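Glycerol uptake operon antiterminator regulatory protein (Listeria monocytogenes str. 4b, PDB 3KTS) probably acts as a glycerol-3-phosphate-responsive antiterminator that regulates transcription of the glycerol uptake operon. Local coordinates at residues F76-I81 with H100-I105; V57-D62 with I81-I86; L67-Y72 with S88-A93. One frame throughout, in Å; residues are numbered along the deposited sequence.

All three contacts sit in one sector of a TIM barrel, built from strands 56-60, 85-88 and 103-109 and the helices 71-81 and 91-99 between them. Along the chain the segments run 57-62, 67-72, 76-81, 81-86, 88-93 and 100-105, so each contact crosses the others. Contact 2 is the sheet pairing itself. Contact 1, its centre about 7 Å from that of contact 2, joins the end of helix 71-81 to the turn between helix 91-99 and strand 103-109; the two share I81. The centre of contact 3 lies about 11 Å from that of contact 1 and 12 Å from that of contact 2, where both helices begin. D62 links contacts 2 and 3.

Contact 1: F76-I81 with H100-I105; sequences FLCTEI and HKMLAI
The imidazole of H100 lies with one face against C78, whose CB sits 3.5 Å above the ring plane and is displaced toward the rim. The approach is a CH-pi contact, with C78 CB 3.9 Å from the centroid of the H100 ring, and CG is the ring atom it comes closest to, at 3.6 Å. C78 SG, turned beside its own backbone N and anti to the carbonyl carbon (chi1 -64°), reaches the same ring obliquely. T79 adds its methyl rather than its hydroxyl: CG2 comes within 3.8 Å of H100 CE1, again at a slant. The nitrogen at the far end of the ring, NE2, bonds to D75 OD1, and T79 OG1 bonds to the carbonyl oxygen of that same D75, one turn back in the helix.

M102 packs on the cysteine sulfur, which also touches H100 CB. M102 CG lies 3.8 Å from C78 SG; the bend at chi2 (-90°) then turns SD and CE toward the helix, with M102 CE 4.1 Å from L77 O. M102 also rests on P83 and A97.

Structurally this is where two successive outer helices of the barrel approach each other near their C-terminal ends. Helix 71-81 closes with a wider pi-type turn over 77-81. Helix 91-99 ends in a Schellman motif with K101 at positive phi and M102 N bonded to A97 O; the chain then enters strand 103-109.

Between the segments the chemistry is van der Waals contact, sulfur and imidazole pi surface. The NE2 bond to D75 probably helps to fix the turn of the H100 ring, one face of which meets C78, and would probably favour a proton on NE2.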
ATOM      1  N   PHE A  76      15.668   7.924   5.761  1.00 80.90           N
ATOM      2  CA  PHE A  76      15.714   8.781   4.571  1.00 80.57           C
ATOM      3  C   PHE A  76      14.332   9.060   3.990  1.00 83.83           C
ATOM      4  O   PHE A  76      14.031  10.192   3.608  1.00 84.67           O
ATOM      5  CB  PHE A  76      16.608   8.119   3.522  1.00 79.24           C
ATOM      6  CG  PHE A  76      16.651   8.825   2.192  1.00 75.26           C
ATOM      7  CD1 PHE A  76      16.138   8.209   1.053  1.00 81.90           C
ATOM      8  CD2 PHE A  76      17.238  10.078   2.066  1.00 75.04           C
ATOM      9  CE1 PHE A  76      16.190   8.835  -0.183  1.00 76.54           C
ATOM     10  CE2 PHE A  76      17.289  10.718   0.835  1.00 64.35           C
ATOM     11  CZ  PHE A  76      16.776  10.090  -0.295  1.00 76.46           C
ATOM     12  N   LEU A  77      13.496   8.028   3.940  1.00 86.65           N
ATOM     13  CA  LEU A  77      12.145   8.155   3.407  1.00 81.35           C
ATOM     14  C   LEU A  77      11.272   9.018   4.292  1.00 81.96           C
ATOM     15  O   LEU A  77      10.426   9.752   3.793  1.00 91.29           O
ATOM     16  CB  LEU A  77      11.496   6.785   3.227  1.00 77.96           C
ATOM     17  CG  LEU A  77      12.119   5.816   2.223  1.00 69.44           C
ATOM     18  CD1 LEU A  77      11.257   4.580   2.125  1.00 58.43           C
ATOM     19  CD2 LEU A  77      12.298   6.460   0.856  1.00 72.48           C
ATOM     20  N   CYS A  78      11.495   8.935   5.600  1.00 79.59           N
ATOM     21  CA  CYS A  78      10.665   9.632   6.578  1.00 85.32           C
ATOM     22  C   CYS A  78      11.097  11.069   6.839  1.00 87.88           C
ATOM     23  O   CYS A  78      10.254  11.941   7.053  1.00 92.52           O
ATOM     24  CB  CYS A  78      10.653   8.863   7.893  1.00 91.58           C
ATOM     25  SG  CYS A  78       9.888   7.234   7.786  1.00 92.81           S
ATOM     26  N   THR A  79      12.406  11.309   6.829  1.00 91.94           N
ATOM     27  CA  THR A  79      12.955  12.633   7.121  1.00 87.78           C
ATOM     28  C   THR A  79      13.193  13.482   5.870  1.00 91.03           C
ATOM     29  O   THR A  79      13.032  14.700   5.919  1.00 97.97           O
ATOM     30  CB  THR A  79      14.270  12.565   7.951  1.00 87.76           C
ATOM     31  OG1 THR A  79      15.272  11.841   7.223  1.00 83.71           O
ATOM     32  CG2 THR A  79      14.035  11.899   9.308  1.00 70.45           C
ATOM     33  N   GLU A  80      13.563  12.853   4.755  1.00 92.91           N
ATOM     34  CA  GLU A  80      13.941  13.614   3.556  1.00 90.27           C
ATOM     35  C   GLU A  80      13.077  13.440   2.309  1.00 90.20           C
ATOM     36  O   GLU A  80      13.135  14.277   1.411  1.00 95.63           O
ATOM     37  CB  GLU A  80      15.421  13.404   3.210  1.00 89.59           C
ATOM     38  CG  GLU A  80      16.365  14.302   4.006  1.00100.21           C
ATOM     39  CD  GLU A  80      17.437  14.964   3.143  1.00124.03           C
ATOM     40  OE1 GLU A  80      18.021  15.973   3.597  1.00129.42           O
ATOM     41  OE2 GLU A  80      17.693  14.488   2.013  1.00127.19           O
ATOM     42  N   ILE A  81      12.291  12.370   2.229  1.00 94.11           N
ATOM     43  CA  ILE A  81      11.396  12.197   1.073  1.00 93.71           C
ATOM     44  C   ILE A  81       9.954  12.532   1.445  1.00 93.22           C
ATOM     45  O   ILE A  81       9.288  13.286   0.731  1.00 95.05           O
ATOM     46  CB  ILE A  81      11.575  10.809   0.371  1.00 93.00           C
ATOM     47  CG1 ILE A  81      12.445  10.939  -0.880  1.00101.12           C
ATOM     48  CG2 ILE A  81      10.268  10.253  -0.150  1.00100.99           C
ATOM     49  CD1 ILE A  81      13.775  11.606  -0.697  1.00117.01           C
ATOM     50  N   HIS A 100       8.780   7.148  13.383  1.00 72.87           N
ATOM     51  CA  HIS A 100       8.674   8.450  12.735  1.00 72.90           C
ATOM     52  C   HIS A 100       7.230   8.875  12.551  1.00 78.90           C
ATOM     53  O   HIS A 100       6.960   9.829  11.814  1.00 88.64           O
ATOM     54  CB  HIS A 100       9.344   8.421  11.364  1.00 74.45           C
ATOM     55  CG  HIS A 100      10.829   8.277  11.416  1.00 72.73           C
ATOM     56  ND1 HIS A 100      11.681   9.359  11.444  1.00 88.65           N
ATOM     57  CD2 HIS A 100      11.616   7.177  11.434  1.00 79.28           C
ATOM     58  CE1 HIS A 100      12.931   8.933  11.480  1.00 81.83           C
ATOM     59  NE2 HIS A 100      12.919   7.612  11.474  1.00 95.65           N
ATOM     60  N   LYS A 101       6.316   8.158  13.209  1.00 77.80           N
ATOM     61  CA  LYS A 101       4.870   8.399  13.134  1.00 81.58           C
ATOM     62  C   LYS A 101       4.360   8.404  11.688  1.00 84.96           C
ATOM     63  O   LYS A 101       3.566   9.263  11.299  1.00 92.81           O
ATOM     64  CB  LYS A 101       4.473   9.678  13.893  1.00 81.61           C
ATOM     65  CG  LYS A 101       4.981   9.738  15.334  1.00 79.80           C
ATOM     66  CD  LYS A 101       4.376  10.913  16.086  1.00 88.94           C
ATOM     67  CE  LYS A 101       4.936  11.009  17.502  1.00 99.87           C
ATOM     68  NZ  LYS A 101       4.517  12.272  18.181  1.00 90.64           N
ATOM     69  N   MET A 102       4.850   7.440  10.905  1.00 84.43           N
ATOM     70  CA  MET A 102       4.437   7.227   9.521  1.00 81.39           C
ATOM     71  C   MET A 102       3.391   6.138   9.429  1.00 87.09           C
ATOM     72  O   MET A 102       3.371   5.207  10.244  1.00 92.70           O
ATOM     73  CB  MET A 102       5.623   6.807   8.666  1.00 78.75           C
ATOM     74  CG  MET A 102       6.195   7.898   7.829  1.00 86.93           C
ATOM     75  SD  MET A 102       5.438   8.025   6.201  1.00 73.13           S
ATOM     76  CE  MET A 102       6.712   9.046   5.502  1.00 68.85           C
ATOM     77  N   LEU A 103       2.535   6.259   8.420  1.00 82.31           N
ATOM     78  CA  LEU A 103       1.542   5.249   8.119  1.00 79.80           C
ATOM     79  C   LEU A 103       2.290   4.050   7.554  1.00 81.72           C
ATOM     80  O   LEU A 103       2.706   4.051   6.394  1.00 84.10           O
ATOM     81  CB  LEU A 103       0.543   5.785   7.086  1.00 84.75           C
ATOM     82  CG  LEU A 103      -0.959   5.463   7.085  1.00 79.96           C
ATOM     83  CD1 LEU A 103      -1.434   5.330   5.647  1.00 76.95           C
ATOM     84  CD2 LEU A 103      -1.325   4.214   7.854  1.00 82.21           C
ATOM     85  N   ALA A 104       2.492   3.046   8.399  1.00 83.87           N
ATOM     86  CA  ALA A 104       3.201   1.838   8.001  1.00 77.98           C
ATOM     87  C   ALA A 104       2.224   0.727   7.631  1.00 79.46           C
ATOM     88  O   ALA A 104       1.541   0.170   8.498  1.00 84.01           O
ATOM     89  CB  ALA A 104       4.129   1.388   9.105  1.00 75.56           C
ATOM     90  N   ILE A 105       2.149   0.418   6.340  1.00 71.82           N
ATOM     91  CA  ILE A 105       1.350  -0.717   5.875  1.00 79.07           C
ATOM     92  C   ILE A 105       2.243  -1.907   5.470  1.00 79.68           C
ATOM     93  O   ILE A 105       3.211  -1.743   4.730  1.00 89.62           O
ATOM     94  CB  ILE A 105       0.253  -0.303   4.816  1.00 83.02           C
ATOM     95  CG1 ILE A 105       0.220  -1.252   3.615  1.00 72.54           C
ATOM     96  CG2 ILE A 105       0.364   1.197   4.400  1.00 65.48           C
ATOM     97  CD1 ILE A 105      -0.819  -0.872   2.586  1.00 90.76           C
TER

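Contact 2: V57-D62 with I81-I86; sequences VLLHAD and ICPDGI
D84 folds its side chain back onto V57, and CB, CG and OD2 each meet that residue's backbone. CB is 3.6 Å from V57 O. CG, turned beside D84's own backbone N (chi1 -60°), comes close to V57 N. OD2 then accepts V57 N at 2.9 Å in a nearly straight bond (166° at the hydrogen), although the donor arrives from above the carboxylate, 40° out of its plane. OD2 has a second partner in Q51 NE2, while OD1 makes a long, weak ion pair with K56 NZ.

The main chain of D84 returns to the same residue: D84 N bonds to V57 O at 2.8 Å, and G85 N shares that oxygen in a weak bond. Here strand 85-88 joins the parallel barrel beside strand 56-60, helix 71-81 making the beta-alpha-beta crossover between them. L58 pairs with G85 and L59 with I86, and L59 N takes G85 O at 2.9 Å. On the face of G85 and L58, L58 CD2 lies 3.9 Å from G85 CA.

The other face, with L59 and I86, turns toward helix 71-81. P83 CG packs on L59 CB at 3.9 Å, and L59 CD2 reaches I81 CG2 at 4.2 Å, while L77 also rests on L59. Farther along, I86 CD1 meets the methyl of A61 at 4.2 Å.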
ATOM      1  N   VAL A  57       0.596  10.231  -0.980  1.00 82.83           N
ATOM      2  CA  VAL A  57       1.406   9.140  -1.538  1.00 83.13           C
ATOM      3  C   VAL A  57       1.708   7.999  -0.555  1.00 85.26           C
ATOM      4  O   VAL A  57       2.200   8.222   0.558  1.00 83.53           O
ATOM      5  CB  VAL A  57       2.729   9.667  -2.162  1.00 78.18           C
ATOM      6  CG1 VAL A  57       3.560   8.528  -2.754  1.00 78.39           C
ATOM      7  CG2 VAL A  57       2.432  10.679  -3.235  1.00 78.58           C
ATOM      8  N   LEU A  58       1.387   6.781  -0.986  1.00 80.75           N
ATOM      9  CA  LEU A  58       1.836   5.565  -0.323  1.00 78.35           C
ATOM     10  C   LEU A  58       2.995   4.994  -1.141  1.00 73.51           C
ATOM     11  O   LEU A  58       2.813   4.591  -2.294  1.00 71.43           O
ATOM     12  CB  LEU A  58       0.683   4.563  -0.201  1.00 73.42           C
ATOM     13  CG  LEU A  58      -0.582   5.112   0.481  1.00 79.34           C
ATOM     14  CD1 LEU A  58      -1.813   4.245   0.215  1.00 67.30           C
ATOM     15  CD2 LEU A  58      -0.367   5.321   1.982  1.00 52.48           C
ATOM     16  N   LEU A  59       4.187   4.987  -0.550  1.00 67.05           N
ATOM     17  CA  LEU A  59       5.403   4.611  -1.272  1.00 73.86           C
ATOM     18  C   LEU A  59       5.945   3.227  -0.911  1.00 73.51           C
ATOM     19  O   LEU A  59       6.187   2.928   0.258  1.00 73.35           O
ATOM     20  CB  LEU A  59       6.499   5.670  -1.072  1.00 70.24           C
ATOM     21  CG  LEU A  59       7.896   5.341  -1.620  1.00 62.95           C
ATOM     22  CD1 LEU A  59       7.885   5.203  -3.144  1.00 85.20           C
ATOM     23  CD2 LEU A  59       8.937   6.366  -1.178  1.00 74.22           C
ATOM     24  N   HIS A  60       6.151   2.402  -1.933  1.00 74.78           N
ATOM     25  CA  HIS A  60       6.801   1.111  -1.755  1.00 84.19           C
ATOM     26  C   HIS A  60       8.280   1.253  -1.436  1.00 86.85           C
ATOM     27  O   HIS A  60       9.098   1.515  -2.321  1.00 89.41           O
ATOM     28  CB  HIS A  60       6.602   0.236  -2.983  1.00 89.37           C
ATOM     29  CG  HIS A  60       5.312  -0.511  -2.969  1.00103.84           C
ATOM     30  ND1 HIS A  60       5.174  -1.736  -2.355  1.00111.11           N
ATOM     31  CD2 HIS A  60       4.094  -0.194  -3.463  1.00111.52           C
ATOM     32  CE1 HIS A  60       3.925  -2.146  -2.484  1.00120.20           C
ATOM     33  NE2 HIS A  60       3.249  -1.231  -3.154  1.00113.83           N
ATOM     34  N   ALA A  61       8.600   1.069  -0.157  1.00 85.72           N
ATOM     35  CA  ALA A  61       9.959   1.174   0.359  1.00 83.76           C
ATOM     36  C   ALA A  61      10.894   0.120  -0.235  1.00 88.04           C
ATOM     37  O   ALA A  61      12.097   0.350  -0.377  1.00 91.17           O
ATOM     38  CB  ALA A  61       9.934   1.060   1.859  1.00 86.56           C
ATOM     39  N   ASP A  62      10.326  -1.030  -0.586  1.00 87.61           N
ATOM     40  CA  ASP A  62      11.089  -2.150  -1.116  1.00 86.52           C
ATOM     41  C   ASP A  62      11.413  -2.009  -2.602  1.00 85.42           C
ATOM     42  O   ASP A  62      12.341  -2.655  -3.095  1.00 86.44           O
ATOM     43  CB  ASP A  62      10.342  -3.460  -0.855  1.00 80.71           C
ATOM     44  CG  ASP A  62      10.149  -3.736   0.623  1.00 92.57           C
ATOM     45  OD1 ASP A  62       9.224  -4.500   0.963  1.00 93.82           O
ATOM     46  OD2 ASP A  62      10.918  -3.188   1.446  1.00 91.04           O
ATOM     47  N   ILE A  81      12.291  12.370   2.229  1.00 94.11           N
ATOM     48  CA  ILE A  81      11.396  12.197   1.073  1.00 93.71           C
ATOM     49  C   ILE A  81       9.954  12.532   1.445  1.00 93.22           C
ATOM     50  O   ILE A  81       9.288  13.286   0.731  1.00 95.05           O
ATOM     51  CB  ILE A  81      11.575  10.809   0.371  1.00 93.00           C
ATOM     52  CG1 ILE A  81      12.445  10.939  -0.880  1.00101.12           C
ATOM     53  CG2 ILE A  81      10.268  10.253  -0.150  1.00100.99           C
ATOM     54  CD1 ILE A  81      13.775  11.606  -0.697  1.00117.01           C
ATOM     55  N   CYS A  82       9.517  11.993   2.584  1.00 93.48           N
ATOM     56  CA  CYS A  82       8.199  12.247   3.185  1.00 94.21           C
ATOM     57  C   CYS A  82       6.986  11.953   2.297  1.00 95.72           C
ATOM     58  O   CYS A  82       6.301  12.886   1.860  1.00100.08           O
ATOM     59  CB  CYS A  82       8.118  13.676   3.729  1.00 89.51           C
ATOM     60  SG  CYS A  82       9.567  14.184   4.651  1.00114.09           S
ATOM     61  N   PRO A  83       6.713  10.659   2.018  1.00 91.49           N
ATOM     62  CA  PRO A  83       5.381  10.377   1.499  1.00 83.97           C
ATOM     63  C   PRO A  83       4.377  10.430   2.636  1.00 81.72           C
ATOM     64  O   PRO A  83       4.740  10.740   3.766  1.00 89.68           O
ATOM     65  CB  PRO A  83       5.514   8.955   0.960  1.00 87.40           C
ATOM     66  CG  PRO A  83       6.582   8.341   1.782  1.00 91.00           C
ATOM     67  CD  PRO A  83       7.543   9.441   2.091  1.00 87.31           C
ATOM     68  N   ASP A  84       3.119  10.134   2.350  1.00 82.27           N
ATOM     69  CA  ASP A  84       2.100  10.156   3.389  1.00 82.07           C
ATOM     70  C   ASP A  84       1.998   8.814   4.113  1.00 87.17           C
ATOM     71  O   ASP A  84       1.402   8.716   5.190  1.00 90.27           O
ATOM     72  CB  ASP A  84       0.771  10.599   2.793  1.00 91.57           C
ATOM     73  CG  ASP A  84       0.859  11.989   2.184  1.00 95.14           C
ATOM     74  OD1 ASP A  84       0.407  12.950   2.839  1.00 95.73           O
ATOM     75  OD2 ASP A  84       1.407  12.127   1.069  1.00 92.39           O
ATOM     76  N   GLY A  85       2.601   7.791   3.509  1.00 88.01           N
ATOM     77  CA  GLY A  85       2.700   6.463   4.099  1.00 84.06           C
ATOM     78  C   GLY A  85       3.736   5.628   3.377  1.00 79.10           C
ATOM     79  O   GLY A  85       4.092   5.936   2.238  1.00 78.74           O
ATOM     80  N   ILE A  86       4.241   4.586   4.041  1.00 75.23           N
ATOM     81  CA  ILE A  86       5.170   3.646   3.397  1.00 74.32           C
ATOM     82  C   ILE A  86       4.663   2.201   3.408  1.00 73.57           C
ATOM     83  O   ILE A  86       3.922   1.778   4.303  1.00 76.56           O
ATOM     84  CB  ILE A  86       6.632   3.697   3.961  1.00 70.76           C
ATOM     85  CG1 ILE A  86       6.753   2.938   5.286  1.00 89.60           C
ATOM     86  CG2 ILE A  86       7.138   5.132   4.084  1.00 72.07           C
ATOM     87  CD1 ILE A  86       8.046   2.153   5.426  1.00107.68           C
TER

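Contact 3: L67-Y72 with S88-A93; sequences LKNDDY and STRGNA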
ATOM      1  N   LEU A  67      18.175   2.143  -3.577  1.00 70.09           N
ATOM      2  CA  LEU A  67      18.007   2.288  -2.124  1.00 66.07           C
ATOM      3  C   LEU A  67      17.606   0.963  -1.478  1.00 74.11           C
ATOM      4  O   LEU A  67      16.674   0.291  -1.940  1.00 80.16           O
ATOM      5  CB  LEU A  67      16.933   3.334  -1.820  1.00 53.66           C
ATOM      6  CG  LEU A  67      16.817   3.912  -0.405  1.00 70.36           C
ATOM      7  CD1 LEU A  67      17.911   4.935  -0.113  1.00 69.59           C
ATOM      8  CD2 LEU A  67      15.454   4.558  -0.214  1.00 64.31           C
ATOM      9  N   LYS A  68      18.293   0.607  -0.394  1.00 70.55           N
ATOM     10  CA  LYS A  68      17.948  -0.578   0.400  1.00 70.50           C
ATOM     11  C   LYS A  68      16.635  -0.355   1.161  1.00 72.71           C
ATOM     12  O   LYS A  68      15.980   0.670   0.993  1.00 74.29           O
ATOM     13  CB  LYS A  68      19.067  -0.933   1.398  1.00 75.75           C
ATOM     14  CG  LYS A  68      20.503  -0.684   0.932  1.00 66.22           C
ATOM     15  CD  LYS A  68      21.428  -1.774   1.417  1.00 51.40           C
ATOM     16  CE  LYS A  68      22.896  -1.357   1.420  1.00 63.72           C
ATOM     17  NZ  LYS A  68      23.320  -0.832   2.762  1.00 76.70           N
ATOM     18  N   ASN A  69      16.230  -1.334   1.964  1.00 76.12           N
ATOM     19  CA  ASN A  69      15.131  -1.131   2.911  1.00 70.10           C
ATOM     20  C   ASN A  69      15.610  -1.219   4.368  1.00 75.68           C
ATOM     21  O   ASN A  69      14.845  -1.566   5.271  1.00 79.84           O
ATOM     22  CB  ASN A  69      13.934  -2.048   2.615  1.00 77.86           C
ATOM     23  CG  ASN A  69      14.322  -3.510   2.420  1.00 73.98           C
ATOM     24  OD1 ASN A  69      15.392  -3.959   2.829  1.00 96.18           O
ATOM     25  ND2 ASN A  69      13.433  -4.262   1.793  1.00 75.65           N
ATOM     26  N   ASP A  70      16.896  -0.896   4.550  1.00 76.68           N
ATOM     27  CA  ASP A  70      17.567  -0.631   5.831  1.00 71.28           C
ATOM     28  C   ASP A  70      16.815   0.348   6.712  1.00 72.89           C
ATOM     29  O   ASP A  70      15.998   1.131   6.226  1.00 77.03           O
ATOM     30  CB  ASP A  70      18.916   0.050   5.550  1.00 76.16           C
ATOM     31  CG  ASP A  70      20.085  -0.901   5.571  1.00 82.26           C
ATOM     32  OD1 ASP A  70      21.220  -0.413   5.389  1.00104.81           O
ATOM     33  OD2 ASP A  70      19.890  -2.118   5.765  1.00106.78           O
ATOM     34  N   ASP A  71      17.146   0.346   8.002  1.00 72.86           N
ATOM     35  CA  ASP A  71      16.704   1.402   8.904  1.00 74.85           C
ATOM     36  C   ASP A  71      17.130   2.780   8.401  1.00 77.03           C
ATOM     37  O   ASP A  71      16.327   3.709   8.416  1.00 86.11           O
ATOM     38  CB  ASP A  71      17.232   1.164  10.316  1.00 79.70           C
ATOM     39  CG  ASP A  71      16.546   0.001  11.009  1.00 94.50           C
ATOM     40  OD1 ASP A  71      15.542  -0.519  10.466  1.00 89.54           O
ATOM     41  OD2 ASP A  71      17.014  -0.386  12.104  1.00 98.23           O
ATOM     42  N   TYR A  72      18.375   2.894   7.929  1.00 72.69           N
ATOM     43  CA  TYR A  72      18.903   4.147   7.381  1.00 69.96           C
ATOM     44  C   TYR A  72      18.121   4.609   6.160  1.00 74.29           C
ATOM     45  O   TYR A  72      17.930   5.817   5.950  1.00 76.03           O
ATOM     46  CB  TYR A  72      20.358   3.999   6.955  1.00 67.41           C
ATOM     47  CG  TYR A  72      21.253   3.261   7.909  1.00 72.07           C
ATOM     48  CD1 TYR A  72      21.557   1.921   7.701  1.00 78.20           C
ATOM     49  CD2 TYR A  72      21.829   3.909   8.999  1.00 62.13           C
ATOM     50  CE1 TYR A  72      22.393   1.239   8.560  1.00 67.66           C
ATOM     51  CE2 TYR A  72      22.675   3.232   9.865  1.00 64.27           C
ATOM     52  CZ  TYR A  72      22.948   1.897   9.639  1.00 60.22           C
ATOM     53  OH  TYR A  72      23.781   1.208  10.486  1.00 78.15           O
ATOM     54  N   SER A  88       6.098  -1.702   3.131  1.00 68.77           N
ATOM     55  CA  SER A  88       7.210  -2.626   3.102  1.00 74.88           C
ATOM     56  C   SER A  88       6.771  -4.039   3.468  1.00 80.34           C
ATOM     57  O   SER A  88       5.731  -4.255   4.098  1.00 79.99           O
ATOM     58  CB  SER A  88       8.315  -2.163   4.044  1.00 75.47           C
ATOM     59  OG  SER A  88       9.423  -3.042   3.970  1.00 70.58           O
ATOM     60  N   THR A  89       7.585  -4.997   3.060  1.00 78.75           N
ATOM     61  CA  THR A  89       7.328  -6.393   3.338  1.00 75.53           C
ATOM     62  C   THR A  89       8.208  -6.795   4.527  1.00 73.71           C
ATOM     63  O   THR A  89       7.952  -7.795   5.210  1.00 72.04           O
ATOM     64  CB  THR A  89       7.590  -7.233   2.065  1.00 74.55           C
ATOM     65  OG1 THR A  89       6.578  -8.237   1.925  1.00 76.88           O
ATOM     66  CG2 THR A  89       8.988  -7.841   2.057  1.00 43.39           C
ATOM     67  N   ARG A  90       9.215  -5.960   4.776  1.00 63.34           N
ATOM     68  CA  ARG A  90      10.174  -6.130   5.842  1.00 58.85           C
ATOM     69  C   ARG A  90       9.565  -5.635   7.146  1.00 68.17           C
ATOM     70  O   ARG A  90       8.944  -4.573   7.174  1.00 82.99           O
ATOM     71  CB  ARG A  90      11.409  -5.295   5.518  1.00 64.20           C
ATOM     72  CG  ARG A  90      12.747  -5.940   5.833  1.00 73.54           C
ATOM     73  CD  ARG A  90      13.755  -4.878   6.220  1.00 81.59           C
ATOM     74  NE  ARG A  90      15.129  -5.307   5.983  1.00105.85           N
ATOM     75  CZ  ARG A  90      16.170  -4.944   6.725  1.00119.84           C
ATOM     76  NH1 ARG A  90      17.386  -5.385   6.423  1.00103.40           N
ATOM     77  NH2 ARG A  90      15.997  -4.148   7.778  1.00128.76           N
ATOM     78  N   GLY A  91       9.755  -6.394   8.222  1.00 73.54           N
ATOM     79  CA  GLY A  91       9.213  -6.034   9.535  1.00 66.25           C
ATOM     80  C   GLY A  91       9.923  -4.861  10.179  1.00 74.70           C
ATOM     81  O   GLY A  91       9.286  -3.992  10.793  1.00 72.80           O
ATOM     82  N   ASN A  92      11.245  -4.833  10.024  1.00 76.91           N
ATOM     83  CA  ASN A  92      12.092  -3.773  10.569  1.00 83.27           C
ATOM     84  C   ASN A  92      11.742  -2.392  10.021  1.00 81.14           C
ATOM     85  O   ASN A  92      11.892  -1.382  10.710  1.00 82.34           O
ATOM     86  CB  ASN A  92      13.561  -4.082  10.288  1.00 90.92           C
ATOM     87  CG  ASN A  92      13.955  -5.483  10.722  1.00104.99           C
ATOM     88  OD1 ASN A  92      14.189  -6.369   9.890  1.00111.14           O
ATOM     89  ND2 ASN A  92      14.012  -5.697  12.032  1.00 81.87           N
ATOM     90  N   ALA A  93      11.267  -2.360   8.781  1.00 77.96           N
ATOM     91  CA  ALA A  93      10.852  -1.117   8.150  1.00 79.59           C
ATOM     92  C   ALA A  93       9.525  -0.613   8.711  1.00 84.65           C
ATOM     93  O   ALA A  93       9.317   0.595   8.818  1.00 91.47           O
ATOM     94  CB  ALA A  93      10.766  -1.293   6.653  1.00 75.96           C
TER
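At the C-terminal mouth of the barrel, the end at which TIM barrels generally carry their functional sites, N69 and R90 meet between the loops that lead from the strands into helices 71-81 and 91-99. The side chain of R90 runs out across the N69 backbone, with CD 3.6 Å from N69 O. Its guanidinium turns one face to that carbonyl and to D70 CA. N69 OD1 comes within 3.4 Å of R90 NE, but the angle is too poor for a hydrogen bond, and the amide and guanidinium planes are turned 41° apart. The amide's other end, ND2, donates to D62 OD2, which helps to place the group.

Both loops lean on this D62, which follows strand 56-60: it also bonds to S88 OG and to T89 N. S88 OG in turn accepts R90 N at 3.0 Å in an ST turn, which shapes the chain as it leaves strand 85-88 and turns into the next helix. Both loops are beta-alpha connections of the TIM barrel, at the C-terminal ends of its strands.

Beyond N69 the contact becomes electrostatic and looser. D70 and R90 lie alongside each other and point the same way, their end groups turned 63° apart; D70 OD2 is 4.2 Å from R90 NH1 but well out of the guanidinium plane, so carboxylate and guanidinium interact through charge only, no N-H pointing at the oxygen. D70 OD1 has a weak salt bridge with K68 NZ. D71 OD1 stands 4.5 Å from R90 NH2 and 3.8 Å from N92 O, with N92 CB a little farther. Both carboxylates may partly offset the arginine's charge, D70 being shared with K68. On the buried side, A93 CB packs against N69 O at 4.3 Å, and its methyl also rests on I74 of helix 71-81.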